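Local coordinates for protein similarities with probable monooxygenase (Photorhabdus luminescens, PDB 4HB9) that binds flavin-adenine dinucleotide and probably works as a flavin-dependent monooxygenase of the aromatic-ring hydroxylase type, at residues F179-M185 and L297-P303; T28-S34 and T125-T131; Q77-E83 and T208-P214. All coordinates share one frame; numbering follows the deposited sequence. Where two conformers were deposited one is given.

In the fold
From the N terminus, segment 28-34 is followed by about ninety residues before 125-131 returns to pair with it; contact 2 thereby closes its loop at the edge of the five-stranded parallel sheet that carries the FAD adenosine. Within that loop lies 77-83, which pairs with 208-214, so contact 3 crosses contact 2. Contact 1 opens at 179-185, inside the span of contact 3, and closes at 297-303, so these two also cross, whereas contacts 1 and 2 follow in series. Contacts 1 and 3 belong to one seven-stranded mixed sheet, their centres about 23 Å apart; contact 2 lies about 42 Å from contact 3, centre to centre.

Contact 1: F179-M185 and L297-P303; sequences FDVGVSM and LHLRSMP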
loop_
_atom_site.group_PDB
_atom_site.type_symbol
_atom_site.label_atom_id
_atom_site.label_comp_id
_atom_site.label_asym_id
_atom_site.label_seq_id
_atom_site.Cartn_x
_atom_site.Cartn_y
_atom_site.Cartn_z
ATOM N N PHE A 179 -12.807 9.712 7.799
ATOM C CA PHE A 179 -12.715 10.599 8.959
ATOM C C PHE A 179 -11.276 10.645 9.478
ATOM O O PHE A 179 -10.491 9.743 9.215
ATOM C CB PHE A 179 -13.681 10.187 10.075
ATOM C CG PHE A 179 -13.413 8.821 10.649
ATOM C CD1 PHE A 179 -12.561 8.660 11.751
ATOM C CD2 PHE A 179 -14.017 7.698 10.108
ATOM C CE1 PHE A 179 -12.323 7.418 12.276
ATOM C CE2 PHE A 179 -13.772 6.446 10.637
ATOM C CZ PHE A 179 -12.917 6.304 11.717
ATOM N N ASP A 180 -10.951 11.704 10.210
ATOM C CA ASP A 180 -9.634 11.825 10.819
ATOM C C ASP A 180 -9.563 10.971 12.078
ATOM O O ASP A 180 -10.412 11.054 12.973
ATOM C CB ASP A 180 -9.317 13.273 11.175
ATOM C CG ASP A 180 -9.131 14.154 9.957
ATOM O OD1 ASP A 180 -8.562 13.702 8.946
ATOM O OD2 ASP A 180 -9.551 15.321 10.020
ATOM N N VAL A 181 -8.499 10.197 12.171
ATOM C CA VAL A 181 -8.297 9.291 13.299
ATOM C C VAL A 181 -7.846 10.031 14.555
ATOM O O VAL A 181 -8.066 9.565 15.648
ATOM C CB VAL A 181 -7.279 8.214 12.914
ATOM C CG1 VAL A 181 -6.876 7.361 14.107
ATOM C CG2 VAL A 181 -7.855 7.353 11.813
ATOM N N GLY A 182 -7.238 11.196 14.386
ATOM C CA GLY A 182 -6.653 11.923 15.491
ATOM C C GLY A 182 -5.228 11.489 15.763
ATOM O O GLY A 182 -4.630 11.920 16.774
ATOM N N VAL A 183 -4.690 10.630 14.893
ATOM C CA VAL A 183 -3.305 10.143 15.005
ATOM C C VAL A 183 -2.575 10.515 13.709
ATOM O O VAL A 183 -3.150 10.427 12.604
ATOM C CB VAL A 183 -3.263 8.628 15.276
ATOM C CG1 VAL A 183 -1.849 8.081 15.244
ATOM C CG2 VAL A 183 -3.918 8.321 16.627
ATOM N N SER A 184 -1.322 10.947 13.862
ATOM C CA SER A 184 -0.452 11.282 12.734
ATOM C C SER A 184 0.881 10.577 12.882
ATOM O O SER A 184 1.200 10.048 13.948
ATOM C CB SER A 184 -0.234 12.773 12.675
ATOM O OG SER A 184 -1.462 13.427 12.467
HETATM N N MSE A 185 1.649 10.507 11.805
HETATM C CA MSE A 185 2.939 9.818 11.873
HETATM C C MSE A 185 3.961 10.534 11.032
HETATM O O MSE A 185 3.619 11.306 10.117
HETATM C CB MSE A 185 2.802 8.354 11.451
HETATM C CG MSE A 185 2.405 8.117 10.013
HETATM SE SE MSE A 185 2.228 6.162 9.629
HETATM C CE MSE A 185 1.500 5.428 11.251
ATOM N N LEU A 297 2.324 12.193 7.750
ATOM C CA LEU A 297 1.023 11.691 7.301
ATOM C C LEU A 297 -0.008 11.814 8.406
ATOM O O LEU A 297 0.255 11.430 9.548
ATOM C CB LEU A 297 1.098 10.204 6.944
ATOM C CG LEU A 297 1.929 9.711 5.770
ATOM C CD1 LEU A 297 1.784 8.196 5.709
ATOM C CD2 LEU A 297 1.452 10.354 4.467
ATOM N N HIS A 298 -1.182 12.321 8.062
ATOM C CA HIS A 298 -2.323 12.330 8.984
ATOM C C HIS A 298 -3.161 11.090 8.699
ATOM O O HIS A 298 -3.489 10.817 7.550
ATOM C CB HIS A 298 -3.165 13.607 8.807
ATOM C CG HIS A 298 -2.438 14.854 9.177
ATOM N ND1 HIS A 298 -1.846 15.030 10.407
ATOM C CD2 HIS A 298 -2.199 15.990 8.474
ATOM C CE1 HIS A 298 -1.273 16.219 10.447
ATOM N NE2 HIS A 298 -1.482 16.823 9.290
ATOM N N LEU A 299 -3.468 10.298 9.726
ATOM C CA LEU A 299 -4.170 9.053 9.492
ATOM C C LEU A 299 -5.650 9.324 9.374
ATOM O O LEU A 299 -6.232 10.031 10.206
ATOM C CB LEU A 299 -3.926 8.023 10.585
ATOM C CG LEU A 299 -2.460 7.648 10.813
ATOM C CD1 LEU A 299 -2.413 6.487 11.792
ATOM C CD2 LEU A 299 -1.747 7.279 9.518
ATOM N N ARG A 300 -6.228 8.768 8.318
ATOM C CA ARG A 300 -7.652 8.841 8.064
ATOM C C ARG A 300 -8.188 7.423 7.965
ATOM O O ARG A 300 -7.431 6.480 7.690
ATOM C CB ARG A 300 -7.920 9.678 6.815
ATOM C CG ARG A 300 -7.519 11.128 7.042
ATOM C CD ARG A 300 -7.718 12.022 5.836
ATOM N NE ARG A 300 -7.154 13.363 6.060
ATOM C CZ ARG A 300 -5.910 13.755 5.757
ATOM N NH1 ARG A 300 -5.034 12.923 5.195
ATOM N NH2 ARG A 300 -5.538 15.006 6.019
ATOM N N SER A 301 -9.466 7.248 8.277
ATOM C CA SER A 301 -10.068 5.918 8.214
ATOM C C SER A 301 -11.476 6.073 7.659
ATOM O O SER A 301 -11.849 7.157 7.237
ATOM C CB SER A 301 -10.073 5.271 9.599
ATOM O OG SER A 301 -10.475 3.918 9.572
HETATM N N MSE A 302 -12.259 5.005 7.678
HETATM C CA MSE A 302 -13.620 5.092 7.148
HETATM C C MSE A 302 -14.535 4.283 8.000
HETATM O O MSE A 302 -14.110 3.365 8.705
HETATM C CB MSE A 302 -13.698 4.651 5.690
HETATM C CG MSE A 302 -13.402 3.170 5.524
HETATM SE SE MSE A 302 -13.575 2.744 3.617
HETATM C CE MSE A 302 -11.634 2.666 3.354
ATOM N N PRO A 303 -15.817 4.641 7.975
ATOM C CA PRO A 303 -16.691 3.818 8.779
ATOM C C PRO A 303 -16.875 2.424 8.166
ATOM O O PRO A 303 -16.405 2.136 7.067
ATOM C CB PRO A 303 -17.996 4.612 8.843
ATOM C CG PRO A 303 -17.924 5.636 7.770
ATOM C CD PRO A 303 -16.505 5.762 7.306
HETATM O O HOH W 1 -6.160 12.811 10.003
#
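Leu299, Phe179 and Met185 bury the most surface here, and each meets the opposite strand differently. Leu299 sits where the pairing is interrupted: its carbonyl O accepts Val181 N while its own N donates to Val183 O. Leu299 CB lies 4.1 Å from Val181 CB, and CB and CG pack against Val183 O. Leu299 CD1 rests 3.8 Å from Val183 CG1, and the selenomethionine Met185 crosses the leucine at about a right angle, its CE 4.1 Å from Leu299 CD2. Phe179 has CG wedged between backbone N and carbonyl carbon (chi1 63°), which swings the ring back over the partner strand. Ser301 CB makes an off-centre CH-pi contact, 4.2 Å from the Phe179 ring centroid, while Pro303 N lies at the ring edge, in its plane. Helix 355-386 touches Val181, Val183, Leu299 and Ser301.

Polar pairs mark the other face. Asp180 and Arg300 run side by side, Asp180 OD1 forming a salt bridge to Arg300 NE at 3.2 Å with the carboxylate and guanidinium planes 59° apart; a water donates to both Asp180 OD1 and Leu299 O. Ser184 OG is hydrogen-bonded to His298 ND1 at 2.6 Å, in the plane of the ring, and also to Thr252 OG1. Between these two pairs the register slips by two residues: an antiparallel beta bulge at the edge of the mixed sheet, where strand 295-301 is outermost.

Contact 2: T28-S34 and T125-T131; sequences TIYERNS and TIQWNKT. With FAD (flavin-adenine dinucleotide), chain B.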
loop_
_atom_site.group_PDB
_atom_site.type_symbol
_atom_site.label_atom_id
_atom_site.label_comp_id
_atom_site.label_asym_id
_atom_site.label_seq_id
_atom_site.Cartn_x
_atom_site.Cartn_y
_atom_site.Cartn_z
ATOM N N THR A 28 -8.046 -4.600 -20.156
ATOM C CA THR A 28 -7.244 -3.426 -20.410
ATOM C C THR A 28 -7.117 -2.614 -19.118
ATOM O O THR A 28 -8.075 -2.516 -18.331
ATOM C CB THR A 28 -7.906 -2.543 -21.502
ATOM O OG1 THR A 28 -8.122 -3.321 -22.685
ATOM C CG2 THR A 28 -7.047 -1.370 -21.836
ATOM N N ILE A 29 -5.930 -2.041 -18.904
ATOM C CA ILE A 29 -5.705 -1.139 -17.796
ATOM C C ILE A 29 -5.453 0.246 -18.314
ATOM O O ILE A 29 -4.658 0.429 -19.221
ATOM C CB ILE A 29 -4.456 -1.528 -16.954
ATOM C CG1 ILE A 29 -4.614 -2.913 -16.321
ATOM C CG2 ILE A 29 -4.214 -0.480 -15.880
ATOM C CD1 ILE A 29 -3.319 -3.432 -15.724
ATOM N N TYR A 30 -6.090 1.230 -17.702
ATOM C CA TYR A 30 -5.869 2.636 -18.025
ATOM C C TYR A 30 -5.193 3.303 -16.829
ATOM O O TYR A 30 -5.729 3.326 -15.730
ATOM C CB TYR A 30 -7.189 3.337 -18.387
ATOM C CG TYR A 30 -7.963 2.557 -19.426
ATOM C CD1 TYR A 30 -7.721 2.736 -20.797
ATOM C CD2 TYR A 30 -8.893 1.605 -19.045
ATOM C CE1 TYR A 30 -8.421 1.995 -21.746
ATOM C CE2 TYR A 30 -9.584 0.868 -19.984
ATOM C CZ TYR A 30 -9.352 1.074 -21.320
ATOM O OH TYR A 30 -10.063 0.319 -22.228
ATOM N N GLU A 31 -3.999 3.821 -17.071
ATOM C CA GLU A 31 -3.133 4.386 -16.025
ATOM C C GLU A 31 -2.813 5.831 -16.321
ATOM O O GLU A 31 -2.436 6.172 -17.443
ATOM C CB GLU A 31 -1.832 3.563 -15.921
ATOM C CG GLU A 31 -0.725 4.219 -15.103
ATOM C CD GLU A 31 -1.138 4.511 -13.658
ATOM O OE1 GLU A 31 -1.712 3.616 -13.016
ATOM O OE2 GLU A 31 -0.864 5.630 -13.172
ATOM N N ARG A 32 -2.945 6.687 -15.304
ATOM C CA ARG A 32 -2.734 8.127 -15.489
ATOM C C ARG A 32 -1.273 8.490 -15.755
ATOM O O ARG A 32 -1.007 9.415 -16.485
ATOM C CB ARG A 32 -3.257 8.935 -14.310
ATOM C CG ARG A 32 -2.499 8.717 -13.012
ATOM C CD ARG A 32 -3.003 9.601 -11.895
ATOM N NE ARG A 32 -2.345 9.215 -10.650
ATOM C CZ ARG A 32 -2.594 9.762 -9.471
ATOM N NH1 ARG A 32 -3.478 10.751 -9.362
ATOM N NH2 ARG A 32 -1.939 9.325 -8.406
ATOM N N ASN A 33 -0.329 7.771 -15.158
ATOM C CA ASN A 33 1.081 8.085 -15.351
ATOM C C ASN A 33 1.627 7.611 -16.681
ATOM O O ASN A 33 1.014 6.781 -17.389
ATOM C CB ASN A 33 1.906 7.506 -14.204
ATOM C CG ASN A 33 1.536 8.104 -12.846
ATOM O OD1 ASN A 33 1.536 7.403 -11.832
ATOM N ND2 ASN A 33 1.205 9.383 -12.820
ATOM N N SER A 34 2.796 8.145 -17.027
ATOM C CA SER A 34 3.574 7.660 -18.169
ATOM C C SER A 34 4.262 6.355 -17.840
ATOM O O SER A 34 4.397 6.017 -16.672
ATOM C CB SER A 34 4.610 8.718 -18.551
ATOM O OG SER A 34 3.934 9.935 -18.800
ATOM N N THR A 125 -1.087 -4.360 -22.424
ATOM C CA THR A 125 -2.343 -4.321 -21.658
ATOM C C THR A 125 -2.556 -2.940 -21.034
ATOM O O THR A 125 -3.698 -2.468 -20.918
ATOM C CB THR A 125 -2.319 -5.357 -20.519
ATOM O OG1 THR A 125 -2.211 -6.663 -21.076
ATOM C CG2 THR A 125 -3.576 -5.304 -19.637
ATOM N N ILE A 126 -1.463 -2.323 -20.575
ATOM C CA ILE A 126 -1.536 -1.038 -19.886
ATOM C C ILE A 126 -1.529 0.072 -20.899
ATOM O O ILE A 126 -0.624 0.157 -21.724
ATOM C CB ILE A 126 -0.369 -0.816 -18.926
ATOM C CG1 ILE A 126 -0.358 -1.911 -17.872
ATOM C CG2 ILE A 126 -0.493 0.548 -18.263
ATOM C CD1 ILE A 126 0.933 -1.978 -17.099
ATOM N N GLN A 127 -2.558 0.908 -20.833
ATOM C CA GLN A 127 -2.662 2.111 -21.646
ATOM C C GLN A 127 -2.243 3.276 -20.767
ATOM O O GLN A 127 -2.973 3.687 -19.849
ATOM C CB GLN A 127 -4.104 2.298 -22.111
ATOM C CG GLN A 127 -4.786 1.012 -22.552
ATOM C CD GLN A 127 -4.037 0.272 -23.640
ATOM O OE1 GLN A 127 -3.898 -0.983 -23.606
ATOM N NE2 GLN A 127 -3.577 1.019 -24.638
ATOM N N TRP A 128 -1.063 3.808 -21.060
ATOM C CA TRP A 128 -0.456 4.855 -20.262
ATOM C C TRP A 128 -1.055 6.196 -20.630
ATOM O O TRP A 128 -1.655 6.328 -21.691
ATOM C CB TRP A 128 1.060 4.873 -20.494
ATOM C CG TRP A 128 1.729 3.558 -20.197
ATOM C CD1 TRP A 128 2.082 2.602 -21.095
ATOM C CD2 TRP A 128 2.102 3.060 -18.907
ATOM N NE1 TRP A 128 2.659 1.534 -20.448
ATOM C CE2 TRP A 128 2.696 1.798 -19.103
ATOM C CE3 TRP A 128 1.977 3.553 -17.605
ATOM C CZ2 TRP A 128 3.172 1.010 -18.038
ATOM C CZ3 TRP A 128 2.482 2.768 -16.529
ATOM C CH2 TRP A 128 3.060 1.515 -16.768
ATOM N N ASN A 129 -0.905 7.176 -19.734
ATOM C CA ASN A 129 -1.365 8.548 -19.944
ATOM C C ASN A 129 -2.869 8.663 -20.157
ATOM O O ASN A 129 -3.339 9.469 -20.949
ATOM C CB ASN A 129 -0.620 9.192 -21.110
ATOM C CG ASN A 129 0.884 9.081 -20.959
ATOM O OD1 ASN A 129 1.480 9.756 -20.118
ATOM N ND2 ASN A 129 1.503 8.221 -21.761
ATOM N N LYS A 130 -3.606 7.840 -19.434
ATOM C CA LYS A 130 -5.035 7.770 -19.521
ATOM C C LYS A 130 -5.582 8.057 -18.134
ATOM O O LYS A 130 -5.620 7.169 -17.267
ATOM C CB LYS A 130 -5.446 6.381 -20.007
ATOM C CG LYS A 130 -5.064 6.116 -21.454
ATOM C CD LYS A 130 -6.172 6.638 -22.362
ATOM C CE LYS A 130 -5.762 6.795 -23.802
ATOM N NZ LYS A 130 -7.004 6.996 -24.613
ATOM N N THR A 131 -5.995 9.304 -17.919
ATOM C CA THR A 131 -6.533 9.725 -16.632
ATOM C C THR A 131 -8.050 9.619 -16.657
ATOM O O THR A 131 -8.718 10.401 -17.332
ATOM C CB THR A 131 -6.120 11.186 -16.315
ATOM O OG1 THR A 131 -4.704 11.246 -16.180
ATOM C CG2 THR A 131 -6.742 11.694 -15.029
HETATM P PA FAD B . -1.909 2.003 -5.934
HETATM O O1A FAD B . -0.876 0.910 -5.871
HETATM O O2A FAD B . -1.774 3.352 -5.313
HETATM O O5B FAD B . -2.321 2.199 -7.468
HETATM C C5B FAD B . -3.264 3.170 -7.881
HETATM C C4B FAD B . -2.953 3.424 -9.344
HETATM O O4B FAD B . -4.040 4.168 -9.923
HETATM C C3B FAD B . -1.659 4.231 -9.566
HETATM O O3B FAD B . -0.854 3.659 -10.598
HETATM C C2B FAD B . -2.197 5.594 -9.952
HETATM O O2B FAD B . -1.349 6.369 -10.780
HETATM C C1B FAD B . -3.482 5.206 -10.697
HETATM N N9A FAD B . -4.505 6.249 -10.802
HETATM C C8A FAD B . -4.967 7.061 -9.814
HETATM N N7A FAD B . -5.975 7.858 -10.269
HETATM C C5A FAD B . -6.143 7.545 -11.572
HETATM C C6A FAD B . -7.038 8.033 -12.639
HETATM N N6A FAD B . -7.900 9.027 -12.320
HETATM N N1A FAD B . -6.924 7.494 -13.870
HETATM C C2A FAD B . -6.048 6.494 -14.123
HETATM N N3A FAD B . -5.200 5.992 -13.204
HETATM C C4A FAD B . -5.208 6.480 -11.920
HETATM N N1 FAD B . 1.295 -2.277 2.068
HETATM C C2 FAD B . 1.580 -3.514 2.533
HETATM O O2 FAD B . 0.751 -4.481 2.399
HETATM N N3 FAD B . 2.757 -3.752 3.141
HETATM C C4 FAD B . 3.688 -2.825 3.385
HETATM O O4 FAD B . 4.760 -3.136 3.971
HETATM C C4X FAD B . 3.433 -1.450 2.949
HETATM N N5 FAD B . 4.333 -0.443 3.142
HETATM C C5X FAD B . 4.038 0.810 2.725
HETATM C C6 FAD B . 4.933 1.852 2.935
HETATM C C7 FAD B . 4.654 3.152 2.506
HETATM C C7M FAD B . 5.632 4.288 2.736
HETATM C C8 FAD B . 3.379 3.433 1.825
HETATM C C8M FAD B . 3.052 4.827 1.336
HETATM C C9 FAD B . 2.478 2.394 1.610
HETATM C C9A FAD B . 2.746 1.090 2.027
HETATM N N10 FAD B . 1.825 0.041 1.809
HETATM C C10 FAD B . 2.134 -1.236 2.264
HETATM C "C1'" FAD B . 0.511 0.261 1.171
HETATM C "C2'" FAD B . 0.512 -0.038 -0.326
HETATM O "O2'" FAD B . 1.589 0.615 -0.977
HETATM C "C3'" FAD B . -0.808 0.440 -0.927
HETATM O "O3'" FAD B . -1.870 0.063 -0.052
HETATM C "C4'" FAD B . -1.038 -0.199 -2.289
HETATM O "O4'" FAD B . -0.256 0.508 -3.234
HETATM C "C5'" FAD B . -2.489 -0.143 -2.718
HETATM O "O5'" FAD B . -2.572 -0.759 -3.986
HETATM P P FAD B . -3.620 -0.148 -5.044
HETATM O O1P FAD B . -3.388 -0.954 -6.300
HETATM O O2P FAD B . -4.982 -0.096 -4.404
HETATM O O3P FAD B . -3.249 1.393 -5.294
HETATM O O HOH W 2 -2.815 11.046 -17.890
#
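Glu31 has CG anti to its backbone N (chi1 167°), which lays CG 3.7 Å from Trp128 CE3; the bend at chi2 (59°) then turns the carboxylate toward the FAD ribose. Each oxygen takes one ribose hydroxyl: Glu31 OE1 accepts from FAD O3B and Glu31 OE2 from FAD O2B, both at 2.6 Å. Ala9 N also donates to OE1 and Asn33 N to OE2, the latter on the anti side, so backbone amides help fix the carboxylate. Arg32, extended from CG to NE, reaches alongside the adenosine: Arg32 NE donates to FAD O2B at 3.0 Å, and C8A lies over one guanidinium face, toward its rim.

Across the segments, Ile29 CD1 meets Ile126 CG1 at 4.0 Å; within 125-131, Ile126 CG2 sits over the centre of the Trp128 ring. Gln127 N donates to Ile29 O and Glu31 N to Gln127 O, in parallel register. Two successive amides of the following turn are held, Asn129 N by Asn33 O and Lys130 N by Glu31 O. Ser34 OG adds a 2.8 Å bond to Asn129 OD1, in the carbonyl plane on a lone pair. An acidic residue at the C-terminal end of the second strand, binding both ribose hydroxyls, is characteristic of FAD-binding Rossmann-type folds.

Contact 3: Q77-E83 and T208-P214; sequences QSRFYNE and TPNSIVP
Thr208 opens the pairing by setting CB 3.6 Å above the plane of the Arg79 guanidinium, toward its rim, the two side chains crossing at about a right angle. Its CG2 meets Gln77 O, and its OG1 is bonded to Gly76 O. Pro209 follows with its carbonyl O accepting Arg79 N, while its CG packs on Ser78 CB. Asn210 carries the main polar contact. Arg79 bends at chi3 (-57°), bringing its guanidinium side-on to the amide, the two planes only 9° apart; Arg79 NE and NH2 both donate to Asn210 OD1, at 2.9 and 3.0 Å. One oxygen thus takes two donors, NE nearly in line with its C=O bond. Asp206 forms a salt bridge with Arg79 NH1, and Asn203 O takes Asn210 ND2, so each group has a further polar partner. Tyr81 CE2 approaches the same OD1 with its ring edge.

Ser211 bonds to strand 79-81 through both backbone groups, N to Arg79 O and O from Tyr81 N, while Ser211 CB lies 3.7 Å from Phe80 CD1. Ile212 returns to the face of Asn210, placing Ile212 CD1 4.0 Å from Tyr81 CB and CG2 against Glu83 CA. Val213 N then donates to Tyr81 O at 2.7 Å, and Pro214 CB meets Glu83 CB at 4.1 Å.

The two strands run parallel, 21° apart in direction, within the mixed sheet: strand 79-81 is flanked by antiparallel 87-89, and strand 210-212 by antiparallel 218-228, whose Phe221, Leu220 and Trp219 touch Ser211, Ile212 and Val213.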
loop_
_atom_site.group_PDB
_atom_site.type_symbol
_atom_site.label_atom_id
_atom_site.label_comp_id
_atom_site.label_asym_id
_atom_site.label_seq_id
_atom_site.Cartn_x
_atom_site.Cartn_y
_atom_site.Cartn_z
ATOM N N GLN A 77 9.019 -12.326 15.921
ATOM C CA GLN A 77 9.527 -12.078 17.287
ATOM C C GLN A 77 9.546 -10.588 17.663
ATOM O O GLN A 77 10.409 -10.160 18.431
ATOM C CB GLN A 77 10.933 -12.670 17.504
ATOM C CG GLN A 77 11.103 -14.125 17.102
ATOM C CD GLN A 77 12.488 -14.661 17.454
ATOM O OE1 GLN A 77 13.507 -14.023 17.173
ATOM N NE2 GLN A 77 12.531 -15.838 18.075
ATOM N N SER A 78 8.592 -9.810 17.146
ATOM C CA SER A 78 8.541 -8.364 17.398
ATOM C C SER A 78 8.809 -8.012 18.867
ATOM O O SER A 78 8.148 -8.533 19.762
ATOM C CB SER A 78 7.186 -7.804 16.979
ATOM O OG SER A 78 7.101 -6.419 17.281
ATOM N N ARG A 79 9.775 -7.126 19.095
ATOM C CA ARG A 79 10.239 -6.779 20.432
ATOM C C ARG A 79 9.676 -5.438 20.898
ATOM O O ARG A 79 9.374 -4.551 20.086
ATOM C CB ARG A 79 11.765 -6.730 20.441
ATOM C CG ARG A 79 12.396 -8.112 20.303
ATOM C CD ARG A 79 13.902 -8.068 20.132
ATOM N NE ARG A 79 14.273 -7.265 18.970
ATOM C CZ ARG A 79 15.197 -7.591 18.067
ATOM N NH1 ARG A 79 15.883 -8.730 18.152
ATOM N NH2 ARG A 79 15.428 -6.768 17.048
ATOM N N PHE A 80 9.531 -5.297 22.209
ATOM C CA PHE A 80 8.965 -4.095 22.789
ATOM C C PHE A 80 9.923 -3.569 23.835
ATOM O O PHE A 80 10.377 -4.323 24.708
ATOM C CB PHE A 80 7.585 -4.376 23.393
ATOM C CG PHE A 80 6.527 -4.667 22.361
ATOM C CD1 PHE A 80 5.630 -3.686 21.966
ATOM C CD2 PHE A 80 6.446 -5.918 21.767
ATOM C CE1 PHE A 80 4.663 -3.951 21.001
ATOM C CE2 PHE A 80 5.496 -6.191 20.796
ATOM C CZ PHE A 80 4.598 -5.208 20.415
ATOM N N TYR A 81 10.257 -2.283 23.734
ATOM C CA TYR A 81 11.146 -1.648 24.701
ATOM C C TYR A 81 10.504 -0.403 25.232
ATOM O O TYR A 81 9.661 0.192 24.569
ATOM C CB TYR A 81 12.459 -1.230 24.041
ATOM C CG TYR A 81 13.282 -2.334 23.451
ATOM C CD1 TYR A 81 14.349 -2.891 24.156
ATOM C CD2 TYR A 81 13.018 -2.806 22.179
ATOM C CE1 TYR A 81 15.116 -3.902 23.605
ATOM C CE2 TYR A 81 13.769 -3.819 21.619
ATOM C CZ TYR A 81 14.816 -4.360 22.337
ATOM O OH TYR A 81 15.558 -5.358 21.754
ATOM N N ASN A 82 10.946 0.045 26.399
ATOM C CA ASN A 82 10.655 1.405 26.795
ATOM C C ASN A 82 11.633 2.341 26.104
ATOM O O ASN A 82 12.381 1.930 25.218
ATOM C CB ASN A 82 10.628 1.580 28.319
ATOM C CG ASN A 82 12.011 1.568 28.957
ATOM O OD1 ASN A 82 13.052 1.361 28.303
ATOM N ND2 ASN A 82 12.021 1.775 30.278
ATOM N N GLU A 83 11.607 3.605 26.459
ATOM C CA GLU A 83 12.437 4.569 25.752
ATOM C C GLU A 83 13.873 4.650 26.315
ATOM O O GLU A 83 14.666 5.466 25.874
ATOM C CB GLU A 83 11.761 5.929 25.750
ATOM C CG GLU A 83 11.901 6.755 27.019
ATOM C CD GLU A 83 11.056 6.282 28.197
ATOM O OE1 GLU A 83 10.481 5.165 28.206
ATOM O OE2 GLU A 83 11.002 7.052 29.166
ATOM N N THR A 208 14.206 -8.262 12.978
ATOM C CA THR A 208 13.045 -8.311 13.858
ATOM C C THR A 208 12.600 -6.883 14.160
ATOM O O THR A 208 13.425 -6.053 14.556
ATOM C CB THR A 208 13.338 -9.081 15.165
ATOM O OG1 THR A 208 13.609 -10.450 14.849
ATOM C CG2 THR A 208 12.140 -9.049 16.104
ATOM N N PRO A 209 11.305 -6.590 13.971
ATOM C CA PRO A 209 10.826 -5.233 14.274
ATOM C C PRO A 209 10.826 -4.902 15.772
ATOM O O PRO A 209 10.680 -5.793 16.628
ATOM C CB PRO A 209 9.399 -5.210 13.713
ATOM C CG PRO A 209 8.988 -6.635 13.562
ATOM C CD PRO A 209 10.250 -7.439 13.381
ATOM N N ASN A 210 11.005 -3.617 16.068
ATOM C CA ASN A 210 11.049 -3.125 17.437
ATOM C C ASN A 210 10.020 -2.032 17.616
ATOM O O ASN A 210 9.812 -1.211 16.717
ATOM C CB ASN A 210 12.422 -2.549 17.781
ATOM C CG ASN A 210 13.566 -3.512 17.484
ATOM O OD1 ASN A 210 13.707 -4.528 18.126
ATOM N ND2 ASN A 210 14.367 -3.191 16.495
ATOM N N SER A 211 9.402 -2.016 18.791
ATOM C CA SER A 211 8.543 -0.922 19.200
ATOM C C SER A 211 9.065 -0.254 20.452
ATOM O O SER A 211 9.397 -0.939 21.409
ATOM C CB SER A 211 7.149 -1.457 19.450
ATOM O OG SER A 211 6.454 -1.531 18.222
ATOM N N ILE A 212 9.135 1.078 20.437
ATOM C CA ILE A 212 9.553 1.839 21.574
ATOM C C ILE A 212 8.313 2.419 22.189
ATOM O O ILE A 212 7.576 3.174 21.530
ATOM C CB ILE A 212 10.500 2.978 21.196
ATOM C CG1 ILE A 212 11.677 2.464 20.355
ATOM C CG2 ILE A 212 10.947 3.730 22.433
ATOM C CD1 ILE A 212 12.436 1.279 20.897
ATOM N N VAL A 213 8.090 2.065 23.451
ATOM C CA VAL A 213 6.901 2.491 24.180
ATOM C C VAL A 213 7.291 3.427 25.304
ATOM O O VAL A 213 7.698 2.967 26.378
ATOM C CB VAL A 213 6.126 1.300 24.776
ATOM C CG1 VAL A 213 4.785 1.778 25.328
ATOM C CG2 VAL A 213 5.894 0.234 23.726
ATOM N N PRO A 214 7.173 4.740 25.080
ATOM C CA PRO A 214 7.561 5.697 26.113
ATOM C C PRO A 214 6.458 5.982 27.125
ATOM O O PRO A 214 5.359 5.431 27.020
ATOM C CB PRO A 214 7.859 6.949 25.303
ATOM C CG PRO A 214 6.863 6.869 24.194
ATOM C CD PRO A 214 6.701 5.421 23.867
#